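Uncharacterized aldehyde dehydrogenase AldY (Bacillus subtilis, PDB 4DNG) probably oxidises aldehydes to carboxylates with NAD+ as electron acceptor, and may help protect the cell against stress from ethanol and related compounds. Local coordinates at residues A[77-82]-A[106-111]; A[85-90]-A[96-101]; A[160-165]-A[228-233]; A[237-242]-A[250-255]. One frame throughout, in Å; residues are numbered along the deposited sequence.

Interaction 1: residues A[77-82]-A[106-111]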
loop_
_atom_site.group_PDB
_atom_site.type_symbol
_atom_site.label_atom_id
_atom_site.label_comp_id
_atom_site.label_asym_id
_atom_site.label_seq_id
_atom_site.Cartn_x
_atom_site.Cartn_y
_atom_site.Cartn_z
ATOM N N GLY A 77 11.544 9.988 28.367
ATOM C CA GLY A 77 12.142 10.548 29.577
ATOM C C GLY A 77 13.589 10.937 29.365
ATOM O O GLY A 77 14.002 12.029 29.756
ATOM N N TYR A 78 14.357 10.043 28.738
ATOM C CA TYR A 78 15.742 10.340 28.377
ATOM C C TYR A 78 15.848 11.626 27.536
ATOM O O TYR A 78 16.742 12.456 27.759
ATOM C CB TYR A 78 16.392 9.157 27.630
ATOM C CG TYR A 78 17.847 9.380 27.277
ATOM C CD1 TYR A 78 18.221 10.028 26.087
ATOM C CD2 TYR A 78 18.853 8.966 28.144
ATOM C CE1 TYR A 78 19.563 10.250 25.783
ATOM C CE2 TYR A 78 20.192 9.164 27.848
ATOM C CZ TYR A 78 20.547 9.801 26.676
ATOM O OH TYR A 78 21.886 9.980 26.423
ATOM N N LEU A 79 14.940 11.801 26.586
ATOM C CA LEU A 79 15.057 12.941 25.654
ATOM C C LEU A 79 14.714 14.268 26.318
ATOM O O LEU A 79 15.303 15.299 25.992
ATOM C CB LEU A 79 14.200 12.751 24.403
ATOM C CG LEU A 79 14.374 11.482 23.552
ATOM C CD1 LEU A 79 13.292 11.376 22.470
ATOM C CD2 LEU A 79 15.747 11.397 22.907
ATOM N N HIS A 80 13.760 14.230 27.245
ATOM C CA HIS A 80 13.298 15.435 27.940
ATOM C C HIS A 80 14.296 15.892 29.003
ATOM O O HIS A 80 14.641 17.079 29.065
ATOM C CB HIS A 80 11.878 15.206 28.492
ATOM C CG HIS A 80 11.401 16.276 29.446
ATOM N ND1 HIS A 80 11.279 16.062 30.776
ATOM C CD2 HIS A 80 11.019 17.598 29.225
ATOM C CE1 HIS A 80 10.850 17.188 31.375
ATOM N NE2 HIS A 80 10.694 18.128 30.431
ATOM N N GLU A 81 14.776 14.950 29.824
ATOM C CA GLU A 81 15.850 15.199 30.797
ATOM C C GLU A 81 17.057 15.839 30.113
ATOM O O GLU A 81 17.677 16.750 30.649
ATOM C CB GLU A 81 16.279 13.881 31.470
ATOM C CG GLU A 81 17.356 14.030 32.539
ATOM C CD GLU A 81 16.912 14.949 33.652
ATOM O OE1 GLU A 81 15.773 14.774 34.131
ATOM O OE2 GLU A 81 17.689 15.850 34.034
ATOM N N ASN A 82 17.342 15.381 28.899
ATOM C CA ASN A 82 18.549 15.772 28.186
ATOM C C ASN A 82 18.315 16.805 27.103
ATOM O O ASN A 82 19.175 17.007 26.244
ATOM C CB ASN A 82 19.229 14.521 27.615
ATOM C CG ASN A 82 19.724 13.603 28.701
ATOM O OD1 ASN A 82 20.368 14.058 29.626
ATOM N ND2 ASN A 82 19.388 12.315 28.622
ATOM N N GLU A 106 10.817 18.717 20.584
ATOM C CA GLU A 106 9.445 18.664 21.095
ATOM C C GLU A 106 8.536 17.724 20.298
ATOM O O GLU A 106 7.879 16.855 20.882
ATOM C CB GLU A 106 8.850 20.058 21.273
ATOM C CG GLU A 106 9.217 20.629 22.642
ATOM C CD GLU A 106 9.156 22.139 22.716
ATOM O OE1 GLU A 106 8.567 22.773 21.817
ATOM O OE2 GLU A 106 9.705 22.698 23.689
ATOM N N GLN A 107 8.527 17.854 18.975
ATOM C CA GLN A 107 7.688 16.977 18.142
ATOM C C GLN A 107 8.011 15.499 18.279
ATOM O O GLN A 107 7.106 14.675 18.319
ATOM C CB GLN A 107 7.770 17.391 16.697
ATOM C CG GLN A 107 6.931 18.615 16.375
ATOM C CD GLN A 107 7.075 19.025 14.918
ATOM O OE1 GLN A 107 6.371 19.912 14.441
ATOM N NE2 GLN A 107 7.997 18.376 14.199
ATOM N N THR A 108 9.304 15.182 18.357
ATOM C CA THR A 108 9.831 13.831 18.636
ATOM C C THR A 108 9.279 13.234 19.949
ATOM O O THR A 108 8.858 12.080 19.990
ATOM C CB THR A 108 11.378 13.886 18.643
ATOM O OG1 THR A 108 11.831 14.399 17.379
ATOM C CG2 THR A 108 12.030 12.506 18.875
ATOM N N ILE A 109 9.265 14.042 21.004
ATOM C CA ILE A 109 8.637 13.701 22.268
ATOM C C ILE A 109 7.122 13.500 22.112
ATOM O O ILE A 109 6.552 12.511 22.610
ATOM C CB ILE A 109 8.939 14.803 23.297
ATOM C CG1 ILE A 109 10.413 14.713 23.720
ATOM C CG2 ILE A 109 7.978 14.748 24.482
ATOM C CD1 ILE A 109 10.999 16.015 24.233
ATOM N N ALA A 110 6.468 14.436 21.428
ATOM C CA ALA A 110 5.046 14.272 21.126
ATOM C C ALA A 110 4.768 12.896 20.491
ATOM O O ALA A 110 3.907 12.152 20.969
ATOM C CB ALA A 110 4.533 15.407 20.249
ATOM N N ILE A 111 5.534 12.544 19.465
ATOM C CA ILE A 111 5.408 11.227 18.822
ATOM C C ILE A 111 5.526 10.057 19.821
ATOM O O ILE A 111 4.740 9.108 19.763
ATOM C CB ILE A 111 6.415 11.074 17.677
ATOM C CG1 ILE A 111 6.013 11.961 16.505
ATOM C CG2 ILE A 111 6.517 9.635 17.215
ATOM C CD1 ILE A 111 7.174 12.344 15.610
#
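Leu79 reaches from helix 65-81 to the flank of helix 98-118, where its CD1 meets Thr108 CG2 methyl to methyl at 4.0 Å, the two side chains crossing at about a right angle. Nearer the backbone, Leu79 CB lies 4.3 Å from Ile109 CG1, and one leucine thereby engages two successive residues of the partner helix. The backbones are also nearest here, with Leu79 CA 7.3 Å from Ile109 CA. Thr108 presents carbon to the interface because chi1 of -57° sets CG2 anti to its backbone N, while OG1 bonds to Glu104 O one turn earlier in the same helix; the buried hydroxyl is thus satisfied within its own helix. The short segments run antiparallel, 156° between their directions and 10.2 Å between their axes, as part of the run of helices from 65 to 118 that packs against helices 156-169 and 183-196 of the Rossmann-like NAD-binding domain of aldehyde dehydrogenases. Met161 closes over Thr108 from helix 156-169, Ala193 touches Leu79 from helix 183-196, and Ile86 of helix 83-94 adds a further apolar neighbour to the leucine. Toward solvent the packing thins out. Ile109 CD1 comes within 4.4 Å of His80 CA and CB, at the base of the side chain. A chi1 of 169° carries the imidazole of His80 away from Ile109 toward solvent, and the ring takes no part. There too Glu106 directs its carboxylate not to helix 65-81 but to Arg83, in a salt bridge through OE2.

Interaction 2: residues A[85-90]-A[96-101]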
loop_
_atom_site.group_PDB
_atom_site.type_symbol
_atom_site.label_atom_id
_atom_site.label_comp_id
_atom_site.label_asym_id
_atom_site.label_seq_id
_atom_site.Cartn_x
_atom_site.Cartn_y
_atom_site.Cartn_z
ATOM N N ASP A 85 21.203 19.617 25.783
ATOM C CA ASP A 85 22.298 19.034 25.012
ATOM C C ASP A 85 21.856 18.476 23.658
ATOM O O ASP A 85 22.587 18.557 22.675
ATOM C CB ASP A 85 22.968 17.933 25.836
ATOM C CG ASP A 85 23.543 18.454 27.159
ATOM O OD1 ASP A 85 24.119 19.567 27.155
ATOM O OD2 ASP A 85 23.427 17.750 28.196
ATOM N N ILE A 86 20.663 17.899 23.612
ATOM C CA ILE A 86 20.165 17.293 22.391
ATOM C C ILE A 86 19.879 18.402 21.388
ATOM O O ILE A 86 20.275 18.305 20.225
ATOM C CB ILE A 86 18.937 16.392 22.671
ATOM C CG1 ILE A 86 19.328 15.253 23.634
ATOM C CG2 ILE A 86 18.357 15.835 21.391
ATOM C CD1 ILE A 86 18.183 14.369 24.103
ATOM N N ILE A 87 19.237 19.471 21.859
ATOM C CA ILE A 87 18.869 20.610 21.013
ATOM C C ILE A 87 20.123 21.231 20.377
ATOM O O ILE A 87 20.203 21.413 19.161
ATOM C CB ILE A 87 17.969 21.622 21.783
ATOM C CG1 ILE A 87 16.545 21.045 21.912
ATOM C CG2 ILE A 87 17.935 23.001 21.111
ATOM C CD1 ILE A 87 15.606 21.814 22.821
ATOM N N MET A 88 21.120 21.487 21.208
ATOM C CA MET A 88 22.416 21.955 20.746
ATOM C C MET A 88 22.975 21.065 19.652
ATOM O O MET A 88 23.340 21.564 18.590
ATOM C CB MET A 88 23.411 22.070 21.908
ATOM C CG MET A 88 24.674 22.841 21.538
ATOM S SD MET A 88 24.342 24.470 20.805
ATOM C CE MET A 88 23.990 25.444 22.271
ATOM N N MET A 89 23.027 19.755 19.903
ATOM C CA MET A 89 23.558 18.804 18.922
ATOM C C MET A 89 22.768 18.744 17.590
ATOM O O MET A 89 23.382 18.711 16.517
ATOM C CB MET A 89 23.734 17.416 19.540
ATOM C CG MET A 89 24.393 16.396 18.609
ATOM S SD MET A 89 26.052 16.813 18.025
ATOM C CE MET A 89 26.953 16.816 19.568
ATOM N N ILE A 90 21.430 18.747 17.660
ATOM C CA ILE A 90 20.602 18.843 16.451
ATOM C C ILE A 90 20.967 20.089 15.652
ATOM O O ILE A 90 21.094 20.025 14.441
ATOM C CB ILE A 90 19.080 18.880 16.746
ATOM C CG1 ILE A 90 18.589 17.534 17.311
ATOM C CG2 ILE A 90 18.296 19.212 15.481
ATOM C CD1 ILE A 90 17.284 17.656 18.070
ATOM N N GLY A 96 20.231 23.520 11.345
ATOM C CA GLY A 96 18.985 24.049 11.864
ATOM C C GLY A 96 19.247 24.910 13.079
ATOM O O GLY A 96 20.215 24.718 13.832
ATOM N N THR A 97 18.369 25.876 13.238
ATOM C CA THR A 97 18.412 26.894 14.263
ATOM C C THR A 97 18.009 26.293 15.640
ATOM O O THR A 97 17.330 25.249 15.670
ATOM C CB THR A 97 17.415 27.942 13.771
ATOM O OG1 THR A 97 18.121 28.962 13.051
ATOM C CG2 THR A 97 16.590 28.514 14.871
ATOM N N ILE A 98 18.430 26.916 16.759
ATOM C CA ILE A 98 17.994 26.466 18.092
ATOM C C ILE A 98 16.466 26.433 18.183
ATOM O O ILE A 98 15.885 25.518 18.766
ATOM C CB ILE A 98 18.590 27.297 19.262
ATOM C CG1 ILE A 98 19.794 26.588 19.879
ATOM C CG2 ILE A 98 17.607 27.365 20.427
ATOM C CD1 ILE A 98 21.050 26.594 19.056
ATOM N N ILE A 99 15.817 27.428 17.593
ATOM C CA ILE A 99 14.358 27.445 17.513
ATOM C C ILE A 99 13.821 26.242 16.741
ATOM O O ILE A 99 12.975 25.516 17.251
ATOM C CB ILE A 99 13.818 28.756 16.899
ATOM C CG1 ILE A 99 14.185 29.961 17.785
ATOM C CG2 ILE A 99 12.309 28.678 16.714
ATOM C CD1 ILE A 99 15.597 30.505 17.598
ATOM N N LYS A 100 14.310 26.035 15.518
ATOM C CA LYS A 100 13.877 24.901 14.704
ATOM C C LYS A 100 14.163 23.596 15.462
ATOM O O LYS A 100 13.343 22.679 15.470
ATOM C CB LYS A 100 14.581 24.888 13.338
ATOM C CG LYS A 100 13.963 23.897 12.365
ATOM C CD LYS A 100 14.964 23.126 11.517
ATOM C CE LYS A 100 15.064 23.672 10.097
ATOM N NZ LYS A 100 15.085 22.583 9.070
ATOM N N SER A 101 15.315 23.543 16.127
ATOM C CA SER A 101 15.745 22.332 16.813
ATOM C C SER A 101 14.886 22.014 18.028
ATOM O O SER A 101 14.607 20.839 18.306
ATOM C CB SER A 101 17.203 22.447 17.227
ATOM O OG SER A 101 18.032 22.625 16.092
#
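Ile98 and Ser101, about one helical turn apart, carry the contact of 96-101 with Ile87, Met88 and Ile90 of helix 83-94. Before them, Thr97 stands at the N-cap position with its side chain directed away, its OG1 bonded to Thr324 O. Ile98 then sends CD1 to Met88 SD at 4.3 Å, near the exposed margin, while its CG1 lies 4.2 Å from Ile87 CG2. Ser101 fills the innermost place: its CB sits 3.7 Å from Ile87 O, and its OG lies 3.5 Å from Ile90 CG2. A chi1 of -61° keeps that OG beside its own backbone N, 2.7 Å from Thr97 O, to which it donates from above the carbonyl plane. Thr97 O takes two bonds from Ser101, one from N and one from OG, and the OG bond alone satisfies the hydroxyl among its apolar neighbours. The small residue permits close backbones, Ile87 CA and Ser101 CA being 5.5 Å apart. A short turn joins helix 83-94 to helix 98-118, and the contact packs the first turn of the latter against the former in the helical layer of the aldehyde dehydrogenase fold.

Interaction 3: residues A[160-165]-A[228-233]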
loop_
_atom_site.group_PDB
_atom_site.type_symbol
_atom_site.label_atom_id
_atom_site.label_comp_id
_atom_site.label_asym_id
_atom_site.label_seq_id
_atom_site.Cartn_x
_atom_site.Cartn_y
_atom_site.Cartn_z
ATOM N N SER A 160 12.772 10.166 11.651
ATOM C CA SER A 160 13.205 8.888 12.167
ATOM C C SER A 160 12.222 8.367 13.233
ATOM O O SER A 160 11.704 7.245 13.127
ATOM C CB SER A 160 14.632 9.003 12.744
ATOM O OG SER A 160 15.571 9.341 11.722
ATOM N N MET A 161 11.949 9.172 14.257
ATOM C CA MET A 161 11.100 8.702 15.350
ATOM C C MET A 161 9.658 8.483 14.856
ATOM O O MET A 161 8.907 7.667 15.406
ATOM C CB MET A 161 11.144 9.695 16.500
ATOM C CG MET A 161 10.363 9.289 17.723
ATOM S SD MET A 161 11.261 7.926 18.432
ATOM C CE MET A 161 12.592 8.815 19.247
ATOM N N ARG A 162 9.282 9.174 13.784
ATOM C CA ARG A 162 7.950 8.962 13.203
ATOM C C ARG A 162 7.794 7.526 12.718
ATOM O O ARG A 162 6.677 7.057 12.551
ATOM C CB ARG A 162 7.644 9.961 12.095
ATOM C CG ARG A 162 6.175 10.080 11.766
ATOM C CD ARG A 162 5.970 10.754 10.420
ATOM N NE ARG A 162 6.576 9.975 9.345
ATOM C CZ ARG A 162 6.884 10.469 8.148
ATOM N NH1 ARG A 162 7.441 9.692 7.225
ATOM N NH2 ARG A 162 6.648 11.743 7.879
ATOM N N SER A 163 8.904 6.815 12.527
ATOM C CA SER A 163 8.806 5.409 12.160
ATOM C C SER A 163 9.267 4.484 13.261
ATOM O O SER A 163 8.726 3.385 13.435
ATOM C CB SER A 163 9.569 5.108 10.874
ATOM O OG SER A 163 9.060 5.916 9.838
ATOM N N ILE A 164 10.286 4.905 13.987
ATOM C CA ILE A 164 10.819 4.077 15.053
ATOM C C ILE A 164 9.752 3.806 16.138
ATOM O O ILE A 164 9.498 2.652 16.500
ATOM C CB ILE A 164 12.112 4.687 15.621
ATOM C CG1 ILE A 164 13.231 4.556 14.580
ATOM C CG2 ILE A 164 12.454 4.045 16.949
ATOM C CD1 ILE A 164 14.435 5.445 14.812
ATOM N N ALA A 165 9.079 4.850 16.603
ATOM C CA ALA A 165 8.243 4.693 17.810
ATOM C C ALA A 165 6.959 3.849 17.610
ATOM O O ALA A 165 6.679 2.962 18.406
ATOM C CB ALA A 165 7.949 6.048 18.457
ATOM N N SER A 228 10.018 2.488 5.022
ATOM C CA SER A 228 9.639 3.833 5.398
ATOM C C SER A 228 10.735 4.765 4.850
ATOM O O SER A 228 11.906 4.565 5.150
ATOM C CB SER A 228 9.554 3.897 6.931
ATOM O OG SER A 228 9.262 5.202 7.368
ATOM N N PHE A 229 10.362 5.754 4.031
ATOM C CA PHE A 229 11.321 6.644 3.360
ATOM C C PHE A 229 10.797 8.077 3.254
ATOM O O PHE A 229 9.612 8.298 2.969
ATOM C CB PHE A 229 11.649 6.100 1.952
ATOM C CG PHE A 229 12.541 7.006 1.112
ATOM C CD1 PHE A 229 13.914 7.062 1.330
ATOM C CD2 PHE A 229 12.010 7.770 0.079
ATOM C CE1 PHE A 229 14.737 7.888 0.560
ATOM C CE2 PHE A 229 12.821 8.591 -0.700
ATOM C CZ PHE A 229 14.191 8.655 -0.453
ATOM N N THR A 230 11.688 9.039 3.490
ATOM C CA THR A 230 11.459 10.455 3.191
ATOM C C THR A 230 12.660 10.994 2.386
ATOM O O THR A 230 13.798 10.810 2.804
ATOM C CB THR A 230 11.245 11.290 4.474
ATOM O OG1 THR A 230 9.985 10.955 5.058
ATOM C CG2 THR A 230 11.218 12.767 4.141
ATOM N N GLY A 231 12.393 11.648 1.245
ATOM C CA GLY A 231 13.423 12.030 0.264
ATOM C C GLY A 231 12.883 12.395 -1.119
ATOM O O GLY A 231 11.714 12.785 -1.266
ATOM N N SER A 232 13.728 12.324 -2.145
ATOM C CA SER A 232 13.311 12.799 -3.491
ATOM C C SER A 232 12.360 11.836 -4.178
ATOM O O SER A 232 12.368 10.652 -3.905
ATOM C CB SER A 232 14.517 13.055 -4.416
ATOM O OG SER A 232 15.238 11.850 -4.663
ATOM N N THR A 233 11.569 12.349 -5.105
ATOM C CA THR A 233 10.680 11.524 -5.926
ATOM C C THR A 233 11.377 10.388 -6.714
ATOM O O THR A 233 10.853 9.273 -6.788
ATOM C CB THR A 233 9.879 12.447 -6.835
ATOM O OG1 THR A 233 9.214 13.387 -5.994
ATOM C CG2 THR A 233 8.837 11.695 -7.685
#
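Ser163 of helix 156-169 and Ser228 of strand 226-231 meet through their hydroxyls, tying a helix to the sheet it covers in the Rossmann-like NAD-binding domain. The strand runs parallel to both its neighbours, 135-150 and 249-254; it ends at Gly231 and leads on to Ser232 and Thr233, which with Gly231 belong, by similarity, to the NAD+ site. Followed outward, the Ser163 side chain starts with CB, 3.5 Å from Ser228 OG and 4.1 Å from Ser228 CB. Its tip, OG, lies 2.6 Å from Ser228 OG in a short hydrogen bond that either hydroxyl could donate. The two serines come to this meeting differently: Ser228 holds OG anti to its backbone N (chi1 177°), reaching out from the strand, whereas Ser163 keeps OG beside its own N (chi1 -58°). Both residues are buried, so the bond gives each hydroxyl a partner inside the layer between helix and sheet. Phe229, between Ser228 and Thr230, points the other way and packs on Val235 and Ile239 of helix 233-246, which places helices on both faces of the sheet. Thr230 turns back to the side of helix 156-169 and meets Arg162. That arginine bends at chi3 and crosses the threonine at about a right angle, and its NH2 makes a long, weak ion pair with OE2 of Glu253, a predicted active-site residue. The guanidinium approaches Thr230 obliquely, Arg162 NH1 standing 3.6 Å from Thr230 OG1.

Interaction 4: residues A[237-242]-A[250-255]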
loop_
_atom_site.group_PDB
_atom_site.type_symbol
_atom_site.label_atom_id
_atom_site.label_comp_id
_atom_site.label_asym_id
_atom_site.label_seq_id
_atom_site.Cartn_x
_atom_site.Cartn_y
_atom_site.Cartn_z
ATOM N N ARG A 237 10.490 6.543 -6.665
ATOM C CA ARG A 237 10.069 5.646 -7.730
ATOM C C ARG A 237 10.896 4.363 -7.696
ATOM O O ARG A 237 10.379 3.265 -7.926
ATOM C CB ARG A 237 10.155 6.334 -9.102
ATOM C CG ARG A 237 9.346 7.630 -9.183
ATOM C CD ARG A 237 9.291 8.234 -10.585
ATOM N NE ARG A 237 7.935 8.701 -10.759
ATOM C CZ ARG A 237 7.562 9.966 -10.776
ATOM N NH1 ARG A 237 6.282 10.246 -10.896
ATOM N NH2 ARG A 237 8.460 10.929 -10.704
ATOM N N HIS A 238 12.181 4.514 -7.388
ATOM C CA HIS A 238 13.113 3.396 -7.292
ATOM C C HIS A 238 12.712 2.472 -6.158
ATOM O O HIS A 238 12.747 1.247 -6.296
ATOM C CB HIS A 238 14.525 3.966 -7.113
ATOM C CG HIS A 238 15.649 2.943 -7.142
ATOM N ND1 HIS A 238 16.118 2.410 -8.282
ATOM C CD2 HIS A 238 16.445 2.427 -6.110
ATOM C CE1 HIS A 238 17.120 1.556 -7.993
ATOM N NE2 HIS A 238 17.328 1.586 -6.664
ATOM N N ILE A 239 12.314 3.037 -5.027
ATOM C CA ILE A 239 11.798 2.224 -3.934
ATOM C C ILE A 239 10.468 1.563 -4.327
ATOM O O ILE A 239 10.271 0.365 -4.124
ATOM C CB ILE A 239 11.600 3.068 -2.669
ATOM C CG1 ILE A 239 12.959 3.522 -2.182
ATOM C CG2 ILE A 239 10.818 2.272 -1.605
ATOM C CD1 ILE A 239 12.906 4.676 -1.216
ATOM N N GLY A 240 9.572 2.345 -4.913
ATOM C CA GLY A 240 8.246 1.845 -5.296
ATOM C C GLY A 240 8.299 0.638 -6.206
ATOM O O GLY A 240 7.493 -0.285 -6.101
ATOM N N GLU A 241 9.272 0.638 -7.098
ATOM C CA GLU A 241 9.416 -0.458 -8.028
ATOM C C GLU A 241 9.937 -1.702 -7.302
ATOM O O GLU A 241 9.404 -2.805 -7.469
ATOM C CB GLU A 241 10.317 0.007 -9.160
ATOM C CG GLU A 241 11.084 -1.028 -9.955
ATOM C CD GLU A 241 12.314 -0.407 -10.585
ATOM O OE1 GLU A 241 12.436 -0.400 -11.825
ATOM O OE2 GLU A 241 13.148 0.121 -9.819
ATOM N N ILE A 242 10.949 -1.521 -6.464
ATOM C CA ILE A 242 11.566 -2.652 -5.776
ATOM C C ILE A 242 10.605 -3.230 -4.758
ATOM O O ILE A 242 10.448 -4.442 -4.677
ATOM C CB ILE A 242 12.896 -2.282 -5.082
ATOM C CG1 ILE A 242 13.998 -2.130 -6.118
ATOM C CG2 ILE A 242 13.287 -3.329 -4.036
ATOM C CD1 ILE A 242 15.058 -1.115 -5.736
ATOM N N MET A 250 4.828 0.328 1.973
ATOM C CA MET A 250 5.710 1.446 1.800
ATOM C C MET A 250 5.113 2.774 2.260
ATOM O O MET A 250 4.069 3.198 1.800
ATOM C CB MET A 250 6.298 1.463 0.376
ATOM C CG MET A 250 5.454 2.024 -0.744
ATOM S SD MET A 250 6.197 1.559 -2.320
ATOM C CE MET A 250 5.131 0.217 -2.838
ATOM N N ALA A 251 5.776 3.401 3.222
ATOM C CA ALA A 251 5.377 4.718 3.704
ATOM C C ALA A 251 6.378 5.710 3.142
ATOM O O ALA A 251 7.423 5.976 3.729
ATOM C CB ALA A 251 5.376 4.759 5.234
ATOM N N LEU A 252 6.055 6.229 1.975
ATOM C CA LEU A 252 6.916 7.139 1.273
ATOM C C LEU A 252 6.468 8.580 1.489
ATOM O O LEU A 252 5.283 8.883 1.441
ATOM C CB LEU A 252 6.929 6.780 -0.218
ATOM C CG LEU A 252 7.363 5.368 -0.590
ATOM C CD1 LEU A 252 7.500 5.239 -2.105
ATOM C CD2 LEU A 252 8.670 4.965 0.105
ATOM N N GLU A 253 7.418 9.467 1.755
ATOM C CA GLU A 253 7.136 10.908 1.795
ATOM C C GLU A 253 8.093 11.629 0.858
ATOM O O GLU A 253 9.324 11.542 0.999
ATOM C CB GLU A 253 7.253 11.433 3.216
ATOM C CG GLU A 253 6.923 12.904 3.365
ATOM C CD GLU A 253 6.239 13.202 4.683
ATOM O OE1 GLU A 253 6.674 14.152 5.377
ATOM O OE2 GLU A 253 5.270 12.480 5.015
ATOM N N LEU A 254 7.536 12.330 -0.115
ATOM C CA LEU A 254 8.342 12.787 -1.250
ATOM C C LEU A 254 8.164 14.270 -1.533
ATOM O O LEU A 254 7.068 14.817 -1.392
ATOM C CB LEU A 254 8.008 11.938 -2.500
ATOM C CG LEU A 254 8.085 10.422 -2.265
ATOM C CD1 LEU A 254 7.471 9.641 -3.399
ATOM C CD2 LEU A 254 9.517 9.945 -2.042
ATOM N N GLY A 255 9.240 14.923 -1.945
ATOM C CA GLY A 255 9.183 16.357 -2.202
ATOM C C GLY A 255 8.170 16.613 -3.300
ATOM O O GLY A 255 8.321 16.084 -4.397
#
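Ile239 and Leu252 lie alongside each other, pointing opposite ways, with Ile239 CG2 3.8 Å from Leu252 CD2. Beside them Met250 lays its sulfur against the backbone of the helix: Met250 SD is 3.6 Å from Gly240 CA, and beyond a bend in the chain its CE lies 4.1 Å from Gly240 O. With no side chain at Gly240, the thioether can rest directly on the helix surface. Met250 CG sits between the backbone N and the carbonyl carbon (chi1 81°). Ile239 sets CG2 anti to its backbone N (chi1 -66°), which turns that branch to the leucine. In the next shell Phe229 touches both Ile239 and Leu252, and Leu219 backs Ile239 from helix 217-220. Phe247 of the second subunit packs on Leu252 and Leu254, while Glu241 forms a salt bridge with Arg245 of that subunit, so the outer rim belongs to the dimer interface. Glu253, a predicted active-site residue between Leu252 and Leu254, lies on the far side of the strand from this packing and touches Thr230. The contact closes the beta-alpha-beta unit of the NAD-binding fold: helix 233-246 follows strand 226-231, packs across the sheet, and returns to strand 249-254, the parallel neighbour of that strand.

Overall arrangement
Interactions 1 and 2 are buried, largely apolar helix packing in the helical layer. They share helix 98-118, interaction 2 is nested within the loop that interaction 1 closes, and they touch through Leu79 and Ile86. Interactions 3 and 4 are partly buried and bind helices to adjacent parallel strands, 226-231 and 249-254, which are probably joined by backbone hydrogen bonds such as Phe229 O to Glu253 N. Interaction 3 stands apart chemically, with a hydroxyl pair and an arginine near the predicted active site, whereas interaction 4 is apolar and borders the second subunit. Met161 links interactions 1 and 3, while interactions 1 and 4 lie about 28 Å apart between centres.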